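Local coordinates for protein TqaL (Neurospora crassa, PDB 7EEH) that belongs to the 2OG-Fe dioxygenase family of the cupin clan and holds an iron ion in a pocket of its beta-sheet core, at residues H190-Y195 against L241-L246. The protein carries 1 engineered substitution. Numbering follows the deposited sequence.
Sequences HTMTTY and LDTLLL
Two neighbouring antiparallel strands of the main sheet in this cupin-type (double-stranded beta-helix) fold pair Thr191 with Leu246 and Thr193 with Leu244. In the first hydrogen-bonded pair Thr191 N reaches Leu246 O at 3.0 Å (N-H...O 169°) and Leu246 N returns to Thr191 O; in the second, Thr193 N and Leu244 O meet at 2.9 Å, answered by Leu244 N to Thr193 O. Beyond the regular pairing, Tyr195 N bonds Asp242 O and Tyr195 O takes Leu241 N at 2.7 Å, so the pairing runs on into the turn before strand 243-247.

The non-hydrogen-bonded pairs put Met192, Thr194, Thr243 and Leu245 on one face, against helices 128-141 and 38-48. There Thr194 OG1 donates to Thr243 OG1 at 2.9 Å, and Thr243 OG1 in turn donates a hydrogen bond to Leu241 O, which it meets from above the carbonyl plane; two bonds thus fix the hydroxyl of Thr243. Its CG2, anti to the backbone N (OG1 at chi1 -67°), faces Met192, a selenomethionine, whose CG lies 3.6 Å from Thr243 CG2 and whose SE touches the same methyl. Leu245 CD1 closes on Met192 CB at 3.8 Å, and Leu241 CD2 lies alongside Thr194 CG2.

The other face, carrying Thr191, Thr193, Leu244 and Leu246, is the iron side of the sheet, as expected for this fold. Thr191 OG1 bonds OD2 of the iron ligand Asp186, a second-shell link to the metal site that His184 and His253 complete, while Thr191 CB packs on Leu246 CD1 at 4.0 Å. Next along, Thr193 and Leu244 side chains run side by side, OG1 of the threonine 3.6 Å from Leu244 CB; a bound Tris molecule lies beside Thr193.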
ATOM      1  N   HIS B 190      -1.514  -0.529 -30.328  1.00 18.86           N
ATOM      2  CA  HIS B 190      -1.705   0.275 -29.123  1.00 21.15           C
ATOM      3  C   HIS B 190      -1.092   1.647 -29.349  1.00 19.02           C
ATOM      4  O   HIS B 190       0.043   1.745 -29.823  1.00 18.82           O
ATOM      5  CB  HIS B 190      -1.037  -0.356 -27.888  1.00 20.31           C
ATOM      6  CG  HIS B 190      -1.464  -1.760 -27.613  1.00 18.13           C
ATOM      7  ND1 HIS B 190      -2.629  -2.065 -26.940  1.00 18.74           N
ATOM      8  CD2 HIS B 190      -0.872  -2.943 -27.900  1.00 21.54           C
ATOM      9  CE1 HIS B 190      -2.743  -3.377 -26.837  1.00 18.89           C
ATOM     10  NE2 HIS B 190      -1.690  -3.934 -27.416  1.00 20.82           N
ATOM     11  N   THR B 191      -1.825   2.695 -28.990  1.00 18.67           N
ATOM     12  CA  THR B 191      -1.341   4.063 -29.091  1.00 17.36           C
ATOM     13  C   THR B 191      -1.363   4.699 -27.707  1.00 20.75           C
ATOM     14  O   THR B 191      -2.355   4.578 -26.981  1.00 18.48           O
ATOM     15  CB  THR B 191      -2.196   4.921 -30.049  1.00 20.98           C
ATOM     16  OG1 THR B 191      -2.160   4.381 -31.374  1.00 20.76           O
ATOM     17  CG2 THR B 191      -1.655   6.382 -30.083  1.00 19.60           C
HETATM   18  N   MSE B 192      -0.263   5.362 -27.341  1.00 18.47           N
HETATM   19  CA  MSE B 192      -0.141   6.045 -26.053  1.00 17.37           C
HETATM   20  C   MSE B 192       0.280   7.491 -26.322  1.00 16.68           C
HETATM   21  O   MSE B 192       1.228   7.745 -27.091  1.00 18.10           O
HETATM   22  CB  MSE B 192       0.885   5.344 -25.136  1.00 14.48           C
HETATM   23  CG  MSE B 192       1.022   5.980 -23.749  1.00 19.48           C
HETATM   24 SE   MSE B 192       1.726   4.774 -22.414  1.00 22.40          SE
HETATM   25  CE  MSE B 192       3.660   5.255 -22.370  1.00 21.42           C
ATOM     26  N   THR B 193      -0.432   8.439 -25.720  1.00 16.95           N
ATOM     27  CA  THR B 193      -0.141   9.862 -25.858  1.00 17.48           C
ATOM     28  C   THR B 193       0.041  10.451 -24.470  1.00 19.12           C
ATOM     29  O   THR B 193      -0.880  10.408 -23.646  1.00 19.40           O
ATOM     30  CB  THR B 193      -1.259  10.587 -26.599  1.00 19.29           C
ATOM     31  OG1 THR B 193      -2.482  10.444 -25.863  1.00 22.66           O
ATOM     32  CG2 THR B 193      -1.444   9.970 -27.976  1.00 20.37           C
ATOM     33  N   THR B 194       1.223  10.997 -24.219  1.00 18.53           N
ATOM     34  CA  THR B 194       1.615  11.482 -22.908  1.00 17.72           C
ATOM     35  C   THR B 194       1.956  12.959 -23.039  1.00 19.28           C
ATOM     36  O   THR B 194       2.706  13.348 -23.935  1.00 16.12           O
ATOM     37  CB  THR B 194       2.804  10.681 -22.378  1.00 18.04           C
ATOM     38  OG1 THR B 194       2.377   9.337 -22.098  1.00 19.19           O
ATOM     39  CG2 THR B 194       3.388  11.302 -21.114  1.00 16.36           C
ATOM     40  N   TYR B 195       1.374  13.770 -22.166  1.00 17.59           N
ATOM     41  CA  TYR B 195       1.487  15.217 -22.216  1.00 17.52           C
ATOM     42  C   TYR B 195       2.711  15.674 -21.437  1.00 20.28           C
ATOM     43  O   TYR B 195       2.906  15.283 -20.283  1.00 20.25           O
ATOM     44  CB  TYR B 195       0.214  15.821 -21.639  1.00 18.53           C
ATOM     45  CG  TYR B 195       0.194  17.293 -21.355  1.00 20.29           C
ATOM     46  CD1 TYR B 195       0.691  17.801 -20.156  1.00 21.00           C
ATOM     47  CD2 TYR B 195      -0.400  18.173 -22.247  1.00 23.27           C
ATOM     48  CE1 TYR B 195       0.631  19.161 -19.876  1.00 23.88           C
ATOM     49  CE2 TYR B 195      -0.463  19.530 -21.979  1.00 23.60           C
ATOM     50  CZ  TYR B 195       0.052  20.015 -20.796  1.00 23.73           C
ATOM     51  OH  TYR B 195      -0.028  21.363 -20.532  1.00 28.05           O
ATOM     52  N   LEU B 241       2.407  14.714 -17.650  1.00 18.71           N
ATOM     53  CA  LEU B 241       2.394  13.249 -17.700  1.00 19.33           C
ATOM     54  C   LEU B 241       0.987  12.659 -17.713  1.00 19.76           C
ATOM     55  O   LEU B 241       0.871  11.438 -17.603  1.00 18.91           O
ATOM     56  CB  LEU B 241       3.188  12.598 -16.558  1.00 19.73           C
ATOM     57  CG  LEU B 241       4.704  12.844 -16.570  1.00 24.53           C
ATOM     58  CD1 LEU B 241       5.367  12.211 -15.354  1.00 24.02           C
ATOM     59  CD2 LEU B 241       5.320  12.310 -17.859  1.00 22.31           C
ATOM     60  N   ASP B 242      -0.071  13.468 -17.826  1.00 17.63           N
ATOM     61  CA  ASP B 242      -1.355  12.949 -18.281  1.00 20.40           C
ATOM     62  C   ASP B 242      -1.135  12.009 -19.467  1.00 18.87           C
ATOM     63  O   ASP B 242      -0.470  12.376 -20.442  1.00 18.60           O
ATOM     64  CB  ASP B 242      -2.277  14.095 -18.698  1.00 18.14           C
ATOM     65  CG  ASP B 242      -2.970  14.788 -17.503  1.00 23.09           C
ATOM     66  OD1 ASP B 242      -2.817  14.346 -16.338  1.00 20.88           O
ATOM     67  OD2 ASP B 242      -3.690  15.775 -17.752  1.00 20.47           O
ATOM     68  N   THR B 243      -1.696  10.801 -19.381  1.00 15.92           N
ATOM     69  CA  THR B 243      -1.411   9.733 -20.340  1.00 15.94           C
ATOM     70  C   THR B 243      -2.688   9.004 -20.736  1.00 20.17           C
ATOM     71  O   THR B 243      -3.427   8.513 -19.874  1.00 18.31           O
ATOM     72  CB  THR B 243      -0.401   8.721 -19.769  1.00 19.39           C
ATOM     73  OG1 THR B 243       0.885   9.343 -19.616  1.00 18.91           O
ATOM     74  CG2 THR B 243      -0.240   7.544 -20.707  1.00 20.23           C
ATOM     75  N   LEU B 244      -2.933   8.934 -22.041  1.00 16.18           N
ATOM     76  CA  LEU B 244      -4.011   8.147 -22.634  1.00 17.37           C
ATOM     77  C   LEU B 244      -3.402   6.963 -23.368  1.00 17.93           C
ATOM     78  O   LEU B 244      -2.481   7.145 -24.168  1.00 19.29           O
ATOM     79  CB  LEU B 244      -4.824   8.996 -23.616  1.00 17.96           C
ATOM     80  CG  LEU B 244      -5.850   8.213 -24.429  1.00 22.36           C
ATOM     81  CD1 LEU B 244      -6.998   7.752 -23.529  1.00 17.25           C
ATOM     82  CD2 LEU B 244      -6.357   9.031 -25.628  1.00 19.13           C
ATOM     83  N   LEU B 245      -3.911   5.760 -23.102  1.00 17.49           N
ATOM     84  CA  LEU B 245      -3.522   4.559 -23.828  1.00 18.02           C
ATOM     85  C   LEU B 245      -4.781   3.916 -24.404  1.00 19.86           C
ATOM     86  O   LEU B 245      -5.782   3.783 -23.701  1.00 19.26           O
ATOM     87  CB  LEU B 245      -2.796   3.581 -22.892  1.00 16.15           C
ATOM     88  CG  LEU B 245      -2.408   2.189 -23.402  1.00 16.65           C
ATOM     89  CD1 LEU B 245      -1.309   2.314 -24.439  1.00 15.55           C
ATOM     90  CD2 LEU B 245      -1.922   1.355 -22.231  1.00 13.88           C
ATOM     91  N   LEU B 246      -4.748   3.519 -25.677  1.00 17.82           N
ATOM     92  CA  LEU B 246      -5.947   2.985 -26.320  1.00 19.57           C
ATOM     93  C   LEU B 246      -5.587   1.841 -27.257  1.00 19.78           C
ATOM     94  O   LEU B 246      -4.516   1.830 -27.864  1.00 18.30           O
ATOM     95  CB  LEU B 246      -6.718   4.066 -27.095  1.00 19.98           C
ATOM     96  CG  LEU B 246      -6.046   4.846 -28.231  1.00 22.84           C
ATOM     97  CD1 LEU B 246      -6.128   4.110 -29.569  1.00 20.03           C
ATOM     98  CD2 LEU B 246      -6.692   6.214 -28.348  1.00 23.10           C
TER